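Local coordinates for protein probable porin (Pseudomonas aeruginosa, PDB 2Y0H) that probably acts as a porin, a beta-barrel channel that would let small solutes cross the bacterial outer membrane, at residues Gln17-Gln23 against Ala375-Arg381; Gln128-Ala133 against Gln149-Thr155; Tyr165-Arg169 against Ser240-Asp244; Tyr284-Leu288 against Lys300-Leu304. All coordinates share one frame; numbering follows the deposited sequence.

Interaction 1: Gln17-Gln23 against Ala375-Arg381; sequences QLRDYRQ and ADLDENR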
loop_
_atom_site.group_PDB
_atom_site.type_symbol
_atom_site.label_atom_id
_atom_site.label_comp_id
_atom_site.label_asym_id
_atom_site.label_seq_id
_atom_site.Cartn_x
_atom_site.Cartn_y
_atom_site.Cartn_z
ATOM N N GLN A 17 9.081 16.820 -5.089
ATOM C CA GLN A 17 9.755 15.843 -5.922
ATOM C C GLN A 17 10.438 16.506 -7.104
ATOM O O GLN A 17 9.875 17.390 -7.763
ATOM C CB GLN A 17 8.784 14.767 -6.409
ATOM C CG GLN A 17 7.700 15.284 -7.319
ATOM C CD GLN A 17 7.201 14.219 -8.263
ATOM O OE1 GLN A 17 7.493 13.031 -8.092
ATOM N NE2 GLN A 17 6.451 14.637 -9.277
ATOM N N LEU A 18 11.664 16.071 -7.356
ATOM C CA LEU A 18 12.414 16.518 -8.510
ATOM C C LEU A 18 12.666 15.291 -9.361
ATOM O O LEU A 18 13.387 14.378 -8.949
ATOM C CB LEU A 18 13.732 17.166 -8.077
ATOM C CG LEU A 18 14.634 17.730 -9.181
ATOM C CD1 LEU A 18 13.842 18.618 -10.136
ATOM C CD2 LEU A 18 15.796 18.497 -8.581
ATOM N N ARG A 19 12.051 15.255 -10.539
ATOM C CA ARG A 19 12.170 14.101 -11.419
ATOM C C ARG A 19 13.006 14.394 -12.655
ATOM O O ARG A 19 12.960 15.489 -13.206
ATOM C CB ARG A 19 10.793 13.603 -11.861
ATOM C CG ARG A 19 9.846 13.264 -10.731
ATOM C CD ARG A 19 8.947 12.105 -11.131
ATOM N NE ARG A 19 8.735 12.069 -12.574
ATOM C CZ ARG A 19 8.183 11.049 -13.223
ATOM N NH1 ARG A 19 7.782 9.974 -12.553
ATOM N NH2 ARG A 19 8.032 11.106 -14.540
ATOM N N ASP A 20 13.762 13.391 -13.081
ATOM C CA ASP A 20 14.465 13.419 -14.355
ATOM C C ASP A 20 14.078 12.153 -15.117
ATOM O O ASP A 20 14.754 11.125 -15.024
ATOM C CB ASP A 20 15.979 13.489 -14.132
ATOM C CG ASP A 20 16.771 13.466 -15.436
ATOM O OD1 ASP A 20 16.222 13.055 -16.482
ATOM O OD2 ASP A 20 17.955 13.866 -15.414
ATOM N N TYR A 21 12.973 12.241 -15.852
ATOM C CA TYR A 21 12.413 11.110 -16.589
ATOM C C TYR A 21 12.759 11.195 -18.077
ATOM O O TYR A 21 12.610 12.247 -18.683
ATOM C CB TYR A 21 10.887 11.091 -16.401
ATOM C CG TYR A 21 10.136 10.093 -17.262
ATOM C CD1 TYR A 21 9.767 10.415 -18.562
ATOM C CD2 TYR A 21 9.782 8.843 -16.770
ATOM C CE1 TYR A 21 9.073 9.521 -19.356
ATOM C CE2 TYR A 21 9.087 7.936 -17.559
ATOM C CZ TYR A 21 8.736 8.285 -18.855
ATOM O OH TYR A 21 8.049 7.404 -19.663
ATOM N N ARG A 22 13.223 10.094 -18.664
ATOM C CA ARG A 22 13.483 10.067 -20.110
ATOM C C ARG A 22 13.473 8.659 -20.696
ATOM O O ARG A 22 13.550 7.675 -19.969
ATOM C CB ARG A 22 14.800 10.769 -20.466
ATOM C CG ARG A 22 16.053 10.026 -20.036
ATOM C CD ARG A 22 16.221 10.088 -18.527
ATOM N NE ARG A 22 17.556 9.679 -18.092
ATOM C CZ ARG A 22 17.928 9.596 -16.817
ATOM N NH1 ARG A 22 17.063 9.888 -15.847
ATOM N NH2 ARG A 22 19.164 9.219 -16.505
ATOM N N GLN A 23 13.378 8.574 -22.020
ATOM C CA GLN A 23 13.350 7.287 -22.703
ATOM C C GLN A 23 14.742 6.905 -23.198
ATOM O O GLN A 23 15.604 6.491 -22.413
ATOM C CB GLN A 23 12.359 7.323 -23.866
ATOM C CG GLN A 23 10.977 7.841 -23.485
ATOM C CD GLN A 23 10.129 6.800 -22.777
ATOM O OE1 GLN A 23 9.151 7.134 -22.101
ATOM N NE2 GLN A 23 10.490 5.531 -22.937
ATOM N N ALA A 375 12.005 3.391 -20.102
ATOM C CA ALA A 375 12.493 4.656 -19.571
ATOM C C ALA A 375 13.610 4.498 -18.535
ATOM O O ALA A 375 13.849 3.406 -18.031
ATOM C CB ALA A 375 11.335 5.445 -18.988
ATOM N N ASP A 376 14.306 5.600 -18.265
ATOM C CA ASP A 376 15.240 5.728 -17.154
ATOM C C ASP A 376 14.716 6.845 -16.251
ATOM O O ASP A 376 14.063 7.777 -16.724
ATOM C CB ASP A 376 16.632 6.125 -17.651
ATOM C CG ASP A 376 17.284 5.055 -18.512
ATOM O OD1 ASP A 376 16.854 3.882 -18.462
ATOM O OD2 ASP A 376 18.240 5.394 -19.239
ATOM N N LEU A 377 15.008 6.764 -14.960
ATOM C CA LEU A 377 14.532 7.772 -14.020
ATOM C C LEU A 377 15.515 8.036 -12.890
ATOM O O LEU A 377 16.068 7.111 -12.292
ATOM C CB LEU A 377 13.183 7.365 -13.411
ATOM C CG LEU A 377 12.613 8.361 -12.387
ATOM C CD1 LEU A 377 12.099 9.612 -13.087
ATOM C CD2 LEU A 377 11.518 7.730 -11.535
ATOM N N ASP A 378 15.713 9.312 -12.598
ATOM C CA ASP A 378 16.366 9.725 -11.374
ATOM C C ASP A 378 15.419 10.692 -10.725
ATOM O O ASP A 378 14.807 11.514 -11.399
ATOM C CB ASP A 378 17.692 10.409 -11.654
ATOM C CG ASP A 378 18.711 9.465 -12.225
ATOM O OD1 ASP A 378 19.371 8.763 -11.441
ATOM O OD2 ASP A 378 18.836 9.412 -13.460
ATOM N N GLU A 379 15.287 10.578 -9.414
ATOM C CA GLU A 379 14.305 11.356 -8.702
ATOM C C GLU A 379 14.696 11.486 -7.245
ATOM O O GLU A 379 15.205 10.542 -6.623
ATOM C CB GLU A 379 12.912 10.725 -8.824
ATOM C CG GLU A 379 11.893 11.342 -7.880
ATOM C CD GLU A 379 10.468 10.953 -8.205
ATOM O OE1 GLU A 379 10.232 10.335 -9.267
ATOM O OE2 GLU A 379 9.579 11.277 -7.389
ATOM N N ASN A 380 14.472 12.680 -6.715
ATOM C CA ASN A 380 14.609 12.908 -5.300
ATOM C C ASN A 380 13.298 13.446 -4.769
ATOM O O ASN A 380 12.645 14.260 -5.416
ATOM C CB ASN A 380 15.770 13.859 -5.030
ATOM C CG ASN A 380 17.115 13.229 -5.362
ATOM O OD1 ASN A 380 17.753 12.611 -4.508
ATOM N ND2 ASN A 380 17.531 13.351 -6.615
ATOM N N ARG A 381 12.889 12.959 -3.608
ATOM C CA ARG A 381 11.698 13.488 -2.973
ATOM C C ARG A 381 12.068 13.949 -1.589
ATOM O O ARG A 381 12.965 13.392 -0.963
ATOM C CB ARG A 381 10.615 12.423 -2.853
ATOM C CG ARG A 381 10.273 11.726 -4.139
ATOM C CD ARG A 381 9.111 10.763 -3.941
ATOM N NE ARG A 381 8.842 10.048 -5.175
ATOM C CZ ARG A 381 8.121 8.941 -5.258
ATOM N NH1 ARG A 381 7.583 8.412 -4.164
ATOM N NH2 ARG A 381 7.941 8.362 -6.440
#
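Asp378 OD2 is gripped by two nitrogens of one guanidinium group: Arg22 NH1 at 3.0 Å from Asp378 OD2 and NH2 at a similar distance, with a further salt bridge from Arg370 on the next strand. The Arg22 guanidinium and the Asp378 carboxylate are nearly coplanar, 27° apart, and the oxygen sits at the guanidinium edge in its plane. Arg22 gets there by turning CG between its backbone N and carbonyl carbon (chi1 71°) and bending again at chi2, which swings the guanidinium back toward Asp20 and across to Asp378. Asp376 CB covers one guanidinium face. Arg22 NH1 also donates to Asp20 O, 2.7 Å away; Asp378 N reaches that oxygen from the other face of its plane. Asp20 OD1 lies near NH1 but well out of the guanidinium plane, so it adds charge alone to the salt-bridge network of Asp20, Arg22 and Asp378.

Tyr21, Leu377 and Glu379 lie on the other face of the sheet. Tyr21 CE2 packs 3.6 Å from Ala375 CB, and Tyr291 touches both Tyr21 and Leu377. On the same strand, Arg381 NE makes a salt bridge to Glu379 OE2 (2.6 Å), coming from above the carboxylate plane. Between the two strands, paired backbone bonds such as Leu18 N to Asn380 O (2.8 Å) hold an antiparallel register. It is the seam of the beta-barrel, where its first and last strands meet.

Interaction 2: Gln128-Ala133 against Gln149-Thr155; sequences QTFDGA and QLWKSRT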
loop_
_atom_site.group_PDB
_atom_site.type_symbol
_atom_site.label_atom_id
_atom_site.label_comp_id
_atom_site.label_asym_id
_atom_site.label_seq_id
_atom_site.Cartn_x
_atom_site.Cartn_y
_atom_site.Cartn_z
ATOM N N GLN A 128 -5.214 7.494 -1.219
ATOM C CA GLN A 128 -6.322 7.022 -2.031
ATOM C C GLN A 128 -7.444 6.584 -1.087
ATOM O O GLN A 128 -7.177 6.008 -0.036
ATOM C CB GLN A 128 -5.862 5.830 -2.867
ATOM C CG GLN A 128 -6.964 4.998 -3.484
ATOM C CD GLN A 128 -6.413 3.776 -4.242
ATOM O OE1 GLN A 128 -5.415 3.178 -3.836
ATOM N NE2 GLN A 128 -7.051 3.424 -5.348
ATOM N N THR A 129 -8.692 6.851 -1.449
ATOM C CA THR A 129 -9.813 6.375 -0.639
ATOM C C THR A 129 -10.776 5.559 -1.480
ATOM O O THR A 129 -10.770 5.638 -2.709
ATOM C CB THR A 129 -10.606 7.536 -0.003
ATOM O OG1 THR A 129 -11.187 8.336 -1.035
ATOM C CG2 THR A 129 -9.701 8.413 0.869
ATOM N N PHE A 130 -11.605 4.772 -0.807
ATOM C CA PHE A 130 -12.653 4.002 -1.467
ATOM C C PHE A 130 -13.969 4.313 -0.746
ATOM O O PHE A 130 -13.961 4.670 0.433
ATOM C CB PHE A 130 -12.363 2.494 -1.373
ATOM C CG PHE A 130 -11.208 2.024 -2.226
ATOM C CD1 PHE A 130 -9.895 2.149 -1.781
ATOM C CD2 PHE A 130 -11.439 1.441 -3.467
ATOM C CE1 PHE A 130 -8.844 1.733 -2.566
ATOM C CE2 PHE A 130 -10.384 1.008 -4.252
ATOM C CZ PHE A 130 -9.082 1.155 -3.801
ATOM N N ASP A 131 -15.096 4.192 -1.447
ATOM C CA ASP A 131 -16.383 4.125 -0.759
ATOM C C ASP A 131 -16.819 2.674 -0.760
ATOM O O ASP A 131 -16.745 1.999 -1.790
ATOM C CB ASP A 131 -17.451 4.977 -1.439
ATOM C CG ASP A 131 -17.127 6.458 -1.408
ATOM O OD1 ASP A 131 -16.359 6.884 -0.523
ATOM O OD2 ASP A 131 -17.645 7.192 -2.272
ATOM N N GLY A 132 -17.264 2.196 0.397
ATOM C CA GLY A 132 -17.754 0.840 0.508
ATOM C C GLY A 132 -18.301 0.496 1.875
ATOM O O GLY A 132 -18.578 1.360 2.715
ATOM N N ALA A 133 -18.478 -0.794 2.088
ATOM C CA ALA A 133 -18.901 -1.301 3.378
ATOM C C ALA A 133 -17.931 -2.415 3.769
ATOM O O ALA A 133 -17.656 -3.313 2.970
ATOM C CB ALA A 133 -20.325 -1.808 3.301
ATOM N N GLN A 149 -17.389 -4.721 0.554
ATOM C CA GLN A 149 -17.641 -4.385 -0.820
ATOM C C GLN A 149 -17.248 -2.937 -1.016
ATOM O O GLN A 149 -17.655 -2.069 -0.243
ATOM C CB GLN A 149 -19.113 -4.591 -1.150
ATOM C CG GLN A 149 -19.456 -4.440 -2.632
ATOM C CD GLN A 149 -20.951 -4.582 -2.877
ATOM O OE1 GLN A 149 -21.715 -3.677 -2.563
ATOM N NE2 GLN A 149 -21.373 -5.730 -3.407
ATOM N N LEU A 150 -16.450 -2.682 -2.045
ATOM C CA LEU A 150 -16.092 -1.312 -2.425
ATOM C C LEU A 150 -16.837 -0.937 -3.704
ATOM O O LEU A 150 -16.959 -1.770 -4.624
ATOM C CB LEU A 150 -14.577 -1.198 -2.639
ATOM C CG LEU A 150 -13.689 -1.817 -1.557
ATOM C CD1 LEU A 150 -12.238 -1.610 -1.932
ATOM C CD2 LEU A 150 -13.990 -1.208 -0.178
ATOM N N TRP A 151 -17.328 0.304 -3.761
ATOM C CA TRP A 151 -18.153 0.753 -4.879
ATOM C C TRP A 151 -17.423 1.783 -5.727
ATOM O O TRP A 151 -17.666 1.888 -6.929
ATOM C CB TRP A 151 -19.487 1.331 -4.397
ATOM C CG TRP A 151 -20.091 0.570 -3.266
ATOM C CD1 TRP A 151 -20.384 -0.764 -3.240
ATOM C CD2 TRP A 151 -20.485 1.095 -1.991
ATOM N NE1 TRP A 151 -20.924 -1.104 -2.020
ATOM C CE2 TRP A 151 -20.993 0.017 -1.235
ATOM C CE3 TRP A 151 -20.447 2.367 -1.412
ATOM C CZ2 TRP A 151 -21.455 0.170 0.068
ATOM C CZ3 TRP A 151 -20.918 2.517 -0.117
ATOM C CH2 TRP A 151 -21.417 1.426 0.605
ATOM N N LYS A 152 -16.531 2.551 -5.110
ATOM C CA LYS A 152 -15.735 3.513 -5.875
ATOM C C LYS A 152 -14.366 3.817 -5.310
ATOM O O LYS A 152 -14.137 3.739 -4.107
ATOM C CB LYS A 152 -16.486 4.825 -6.129
ATOM C CG LYS A 152 -17.382 5.299 -5.012
ATOM C CD LYS A 152 -17.822 6.741 -5.263
ATOM C CE LYS A 152 -18.414 6.920 -6.659
ATOM N NZ LYS A 152 -19.694 6.179 -6.830
ATOM N N SER A 153 -13.476 4.188 -6.220
ATOM C CA SER A 153 -12.108 4.544 -5.916
ATOM C C SER A 153 -11.931 6.035 -6.196
ATOM O O SER A 153 -12.385 6.519 -7.229
ATOM C CB SER A 153 -11.161 3.724 -6.803
ATOM O OG SER A 153 -9.808 4.145 -6.660
ATOM N N ARG A 154 -11.277 6.750 -5.278
ATOM C CA ARG A 154 -10.996 8.188 -5.435
ATOM C C ARG A 154 -9.522 8.527 -5.301
ATOM O O ARG A 154 -8.909 8.213 -4.273
ATOM C CB ARG A 154 -11.724 9.005 -4.372
ATOM C CG ARG A 154 -13.182 9.209 -4.655
ATOM C CD ARG A 154 -13.774 10.324 -3.808
ATOM N NE ARG A 154 -15.113 10.648 -4.303
ATOM C CZ ARG A 154 -16.196 9.961 -3.964
ATOM N NH1 ARG A 154 -16.077 8.947 -3.116
ATOM N NH2 ARG A 154 -17.388 10.290 -4.451
ATOM N N THR A 155 -8.967 9.189 -6.314
ATOM C CA THR A 155 -7.631 9.795 -6.202
ATOM C C THR A 155 -7.618 11.224 -6.746
ATOM O O THR A 155 -8.535 11.623 -7.468
ATOM C CB THR A 155 -6.560 8.988 -6.958
ATOM O OG1 THR A 155 -6.851 9.020 -8.357
ATOM C CG2 THR A 155 -6.552 7.555 -6.492
#
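Gly132 CA presses onto the six-membered ring of Trp151, 3.4 Å from its centroid and only 4° off the ring normal, a close CH-pi fit. It goes with a classic beta bulge: Trp151 and Lys152 both face Asp131, whose O takes a straight bond from Trp151 N (2.7 Å) and a weak one from Lys152 N. Trp151 NE1 donates in the ring plane to a lone pair of Gln149 OE1, helping to set the indole's rotation.

The buried face is well packed: Leu150 CD1 lies over the Phe130 ring, 3.5 Å from Phe130 CD2. Beside it Gln128 NE2 donates to Ser153 OG at 3.1 Å and also bonds Thr281, while Gln128 OE1 accepts from Asp121 N.

The face of Asp131, Lys152 and Arg154, on whose side Trp151 covers the strand backbone, is looser and partly exposed. Arg154 NH1 makes a salt bridge to Asp131 OD2, its modelled length doubtfully short; Lys152 NZ stays farther off. Trp151 touches a bound detergent, consistent with a lipid-facing indole, while Arg154 probably balances the charge of Asp131 beside it.

Interaction 3: Tyr165-Arg169 against Ser240-Asp244; sequences YIMGR and SGPVD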
loop_
_atom_site.group_PDB
_atom_site.type_symbol
_atom_site.label_atom_id
_atom_site.label_comp_id
_atom_site.label_asym_id
_atom_site.label_seq_id
_atom_site.Cartn_x
_atom_site.Cartn_y
_atom_site.Cartn_z
ATOM N N TYR A 165 -11.399 -0.602 -12.225
ATOM C CA TYR A 165 -10.919 -1.436 -13.315
ATOM C C TYR A 165 -9.496 -1.859 -12.979
ATOM O O TYR A 165 -8.900 -1.329 -12.044
ATOM C CB TYR A 165 -11.014 -0.692 -14.661
ATOM C CG TYR A 165 -10.297 0.655 -14.701
ATOM C CD1 TYR A 165 -10.913 1.814 -14.228
ATOM C CD2 TYR A 165 -9.003 0.758 -15.197
ATOM C CE1 TYR A 165 -10.265 3.038 -14.267
ATOM C CE2 TYR A 165 -8.345 1.968 -15.237
ATOM C CZ TYR A 165 -8.977 3.105 -14.771
ATOM O OH TYR A 165 -8.313 4.304 -14.808
ATOM N N ILE A 166 -8.965 -2.837 -13.703
ATOM C CA ILE A 166 -7.576 -3.241 -13.516
ATOM C C ILE A 166 -6.681 -2.102 -13.967
ATOM O O ILE A 166 -6.880 -1.552 -15.053
ATOM C CB ILE A 166 -7.222 -4.508 -14.325
ATOM C CG1 ILE A 166 -7.991 -5.734 -13.790
ATOM C CG2 ILE A 166 -5.692 -4.721 -14.339
ATOM C CD1 ILE A 166 -8.025 -6.929 -14.751
ATOM N N MET A 167 -5.704 -1.752 -13.129
ATOM C CA MET A 167 -4.730 -0.707 -13.453
ATOM C C MET A 167 -4.042 -1.004 -14.784
ATOM O O MET A 167 -3.433 -2.065 -14.943
ATOM C CB MET A 167 -3.667 -0.629 -12.357
ATOM C CG MET A 167 -2.629 0.484 -12.542
ATOM S SD MET A 167 -3.257 2.134 -12.144
ATOM C CE MET A 167 -4.156 2.560 -13.642
ATOM N N GLY A 168 -4.139 -0.072 -15.731
ATOM C CA GLY A 168 -3.574 -0.278 -17.060
ATOM C C GLY A 168 -4.577 -0.663 -18.143
ATOM O O GLY A 168 -4.215 -0.745 -19.316
ATOM N N ARG A 169 -5.838 -0.887 -17.778
ATOM C CA ARG A 169 -6.837 -1.282 -18.783
ATOM C C ARG A 169 -7.973 -0.258 -19.036
ATOM O O ARG A 169 -7.936 0.869 -18.535
ATOM C CB ARG A 169 -7.384 -2.704 -18.509
ATOM C CG ARG A 169 -6.543 -3.519 -17.526
ATOM C CD ARG A 169 -6.077 -4.897 -18.027
ATOM N NE ARG A 169 -7.163 -5.821 -18.299
ATOM C CZ ARG A 169 -7.047 -7.150 -18.409
ATOM N NH1 ARG A 169 -5.887 -7.764 -18.247
ATOM N NH2 ARG A 169 -8.120 -7.879 -18.681
ATOM N N SER A 240 -13.125 -6.764 -19.649
ATOM C CA SER A 240 -11.853 -6.136 -19.989
ATOM C C SER A 240 -10.936 -7.133 -20.678
ATOM O O SER A 240 -9.769 -6.850 -20.913
ATOM C CB SER A 240 -11.176 -5.498 -18.757
ATOM O OG SER A 240 -10.332 -6.405 -18.064
ATOM N N GLY A 241 -11.475 -8.306 -20.994
ATOM C CA GLY A 241 -10.708 -9.356 -21.643
ATOM C C GLY A 241 -10.178 -10.376 -20.660
ATOM O O GLY A 241 -10.470 -10.297 -19.462
ATOM N N PRO A 242 -9.380 -11.335 -21.159
ATOM C CA PRO A 242 -8.786 -12.389 -20.327
ATOM C C PRO A 242 -7.886 -11.820 -19.230
ATOM O O PRO A 242 -7.273 -10.758 -19.398
ATOM C CB PRO A 242 -7.940 -13.196 -21.324
ATOM C CG PRO A 242 -8.510 -12.876 -22.660
ATOM C CD PRO A 242 -8.957 -11.445 -22.562
ATOM N N VAL A 243 -7.814 -12.538 -18.116
ATOM C CA VAL A 243 -6.952 -12.168 -17.007
ATOM C C VAL A 243 -6.188 -13.435 -16.600
ATOM O O VAL A 243 -6.801 -14.417 -16.201
ATOM C CB VAL A 243 -7.780 -11.632 -15.808
ATOM C CG1 VAL A 243 -6.870 -11.324 -14.615
ATOM C CG2 VAL A 243 -8.598 -10.396 -16.207
ATOM N N ASP A 244 -4.863 -13.422 -16.732
ATOM C CA ASP A 244 -4.053 -14.627 -16.487
ATOM C C ASP A 244 -2.747 -14.287 -15.777
ATOM O O ASP A 244 -1.781 -13.899 -16.412
ATOM C CB ASP A 244 -3.760 -15.363 -17.808
ATOM C CG ASP A 244 -2.801 -16.550 -17.633
ATOM O OD1 ASP A 244 -2.910 -17.289 -16.635
ATOM O OD2 ASP A 244 -1.932 -16.747 -18.503
HETATM O O HOH W 1 -10.098 -3.791 -16.097
#
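A type II beta turn from Ile166 to Arg169 carries the contact, and both its end residues touch Ser240-Asp244. The turn is closed by Arg169 N to Ile166 O (3.0 Å), with Gly168 at its third position in the positive-phi conformation usual there. From it Arg169, bent at chi2 and chi3, sends its guanidinium into the bend of the second loop. NH2 does most of the work: Arg169 NH2 lies 2.7 Å from Ser240 OG, the oxygen tilted somewhat out of the guanidinium plane, and 3.1 Å from Pro242 O, with an N-H...O angle of 159° and NH2 standing above the carbonyl plane. The bond from NH2 to Ser240 O is weak, as are those from NE to Ser240 OG and from NH1 to Pro242 O.

The contact joins a long loop after strand 143-154 to a shorter one leading into strand 244-256, probably on the extracellular side as in related porins. Ile166 CD1 covers the centre of one Arg169 guanidinium face, 3.7 Å above its plane. The same methyl, Ile166 CD1, meets Val243 CG2 tip to tip at 3.8 Å, and Tyr204 touches both side chains. A water accepts from Ile166 N at 2.8 Å and donates weakly to Ser240 OG.

Interaction 4: Tyr284-Leu288 against Lys300-Leu304; sequences YVANL and KSWQL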
loop_
_atom_site.group_PDB
_atom_site.type_symbol
_atom_site.label_atom_id
_atom_site.label_comp_id
_atom_site.label_asym_id
_atom_site.label_seq_id
_atom_site.Cartn_x
_atom_site.Cartn_y
_atom_site.Cartn_z
ATOM N N TYR A 284 0.299 -5.633 -3.242
ATOM C CA TYR A 284 0.802 -6.159 -1.983
ATOM C C TYR A 284 1.902 -7.206 -2.246
ATOM O O TYR A 284 1.676 -8.405 -2.103
ATOM C CB TYR A 284 -0.370 -6.763 -1.200
ATOM C CG TYR A 284 -0.044 -7.103 0.233
ATOM C CD1 TYR A 284 0.325 -6.111 1.133
ATOM C CD2 TYR A 284 -0.087 -8.419 0.681
ATOM C CE1 TYR A 284 0.633 -6.423 2.456
ATOM C CE2 TYR A 284 0.211 -8.740 2.000
ATOM C CZ TYR A 284 0.572 -7.743 2.877
ATOM O OH TYR A 284 0.871 -8.060 4.184
ATOM N N VAL A 285 3.082 -6.738 -2.654
ATOM C CA VAL A 285 4.139 -7.615 -3.141
ATOM C C VAL A 285 5.510 -7.317 -2.542
ATOM O O VAL A 285 5.859 -6.166 -2.301
ATOM C CB VAL A 285 4.258 -7.569 -4.681
ATOM C CG1 VAL A 285 2.915 -7.902 -5.330
ATOM C CG2 VAL A 285 4.781 -6.213 -5.155
ATOM N N ALA A 286 6.276 -8.379 -2.313
ATOM C CA ALA A 286 7.633 -8.293 -1.772
ATOM C C ALA A 286 8.529 -7.253 -2.443
ATOM O O ALA A 286 9.149 -6.448 -1.769
ATOM C CB ALA A 286 8.298 -9.663 -1.821
ATOM N N ASN A 287 8.603 -7.271 -3.766
ATOM C CA ASN A 287 9.565 -6.430 -4.470
ATOM C C ASN A 287 9.032 -5.062 -4.911
ATOM O O ASN A 287 9.579 -4.426 -5.816
ATOM C CB ASN A 287 10.211 -7.202 -5.627
ATOM C CG ASN A 287 11.175 -8.273 -5.128
ATOM O OD1 ASN A 287 11.356 -8.419 -3.921
ATOM N ND2 ASN A 287 11.795 -9.027 -6.049
ATOM N N LEU A 288 7.971 -4.610 -4.254
ATOM C CA LEU A 288 7.439 -3.283 -4.502
ATOM C C LEU A 288 8.497 -2.228 -4.231
ATOM O O LEU A 288 9.141 -2.255 -3.195
ATOM C CB LEU A 288 6.228 -3.023 -3.598
ATOM C CG LEU A 288 5.758 -1.567 -3.642
ATOM C CD1 LEU A 288 4.963 -1.354 -4.907
ATOM C CD2 LEU A 288 4.938 -1.202 -2.411
ATOM N N LYS A 300 10.641 -11.760 -13.556
ATOM C CA LYS A 300 11.274 -12.397 -12.404
ATOM C C LYS A 300 12.208 -11.380 -11.777
ATOM O O LYS A 300 12.994 -10.752 -12.476
ATOM C CB LYS A 300 12.102 -13.608 -12.841
ATOM C CG LYS A 300 11.307 -14.795 -13.378
ATOM C CD LYS A 300 12.249 -15.742 -14.127
ATOM C CE LYS A 300 11.554 -17.024 -14.577
ATOM N NZ LYS A 300 12.267 -17.675 -15.714
ATOM N N SER A 301 12.134 -11.209 -10.465
ATOM C CA SER A 301 12.954 -10.192 -9.816
ATOM C C SER A 301 13.403 -10.636 -8.446
ATOM O O SER A 301 12.746 -11.454 -7.789
ATOM C CB SER A 301 12.202 -8.857 -9.708
ATOM O OG SER A 301 10.979 -9.009 -9.000
ATOM N N TRP A 302 14.540 -10.099 -8.028
ATOM C CA TRP A 302 15.051 -10.340 -6.697
ATOM C C TRP A 302 15.410 -9.011 -6.053
ATOM O O TRP A 302 15.675 -8.021 -6.742
ATOM C CB TRP A 302 16.259 -11.288 -6.736
ATOM C CG TRP A 302 17.362 -10.873 -7.681
ATOM C CD1 TRP A 302 17.528 -11.275 -8.985
ATOM C CD2 TRP A 302 18.453 -9.995 -7.395
ATOM N NE1 TRP A 302 18.658 -10.698 -9.522
ATOM C CE2 TRP A 302 19.245 -9.909 -8.570
ATOM C CE3 TRP A 302 18.849 -9.280 -6.261
ATOM C CZ2 TRP A 302 20.400 -9.131 -8.641
ATOM C CZ3 TRP A 302 20.002 -8.506 -6.335
ATOM C CH2 TRP A 302 20.762 -8.437 -7.519
ATOM N N GLN A 303 15.423 -8.998 -4.726
ATOM C CA GLN A 303 15.655 -7.784 -3.975
ATOM C C GLN A 303 16.724 -8.010 -2.911
ATOM O O GLN A 303 16.806 -9.089 -2.318
ATOM C CB GLN A 303 14.346 -7.316 -3.304
ATOM C CG GLN A 303 14.559 -6.207 -2.288
ATOM C CD GLN A 303 13.296 -5.708 -1.585
ATOM O OE1 GLN A 303 13.382 -4.810 -0.751
ATOM N NE2 GLN A 303 12.134 -6.269 -1.925
ATOM N N LEU A 304 17.544 -6.990 -2.694
ATOM C CA LEU A 304 18.373 -6.886 -1.497
ATOM C C LEU A 304 18.035 -5.569 -0.787
ATOM O O LEU A 304 17.924 -4.515 -1.422
ATOM C CB LEU A 304 19.863 -6.939 -1.848
ATOM C CG LEU A 304 20.352 -8.244 -2.493
ATOM C CD1 LEU A 304 21.823 -8.135 -2.884
ATOM C CD2 LEU A 304 20.127 -9.444 -1.589
#
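Three side-chain hydrogen bonds tie Asn287 and Ala286 to Gln303 and Ser301. Gln303 NE2 gives one to Asn287 OD1, 3.0 Å away at an N-H angle of 160°, and a more bent one to Ala286 O, also 3.0 Å from Gln303 NE2. Both acceptors lie in the plane of the Gln303 amide, yet NE2 stands above the plane of each carbonyl rather than on a lone pair. The third runs the opposite way: Asn287 ND2 donates to Ser301 OG at 3.1 Å, nearly straight and in the Asn287 amide plane. Asn287 therefore accepts with one end of its amide and donates with the other, which fixes its flip and its rotation.

In packing terms the Asn287 and Gln303 side chains slide past each other in opposite directions, their amide planes 68° apart. Gln303 is fully extended, with CG anti to the backbone N (chi1 169°), which carries its amide up to the turn.

The backbone of Val285-Leu288 forms a type I beta turn that presents Ala286 O and Asn287 together. This loop packs on the side of strand 300-309 that bears Ser301 and Gln303, with Trp302 pointing away, consistent with a loop folded into the barrel lumen as in porins. Gln266 of strand 259-269 binds Asn287 N, Asn249 of strand 244-256 binds Ala286 N, and Arg323 and Val325 of strand 318-330 touch Gln303.

Interactions 1, 2 and 4 all reach the closed antiparallel barrel, whereas interaction 3 joins two of its loops. Interaction 1 pairs strand 7-22 with strand 376-389, and the other three fall between its segments in chain order 2, 3, 4. Interaction 2 lies within one hairpin, and interaction 4 holds a loop against strand 300-309. Interactions 2 and 4 are on opposite sides of the chain's centre, their centres about 27 Å apart. The closest pair is 2 and 3, with centres about 19 Å and nearest atoms about 7 Å apart. No two touch; they mark the seam, one hairpin, a loop-loop contact and a loop packed on the wall at separate places in the barrel.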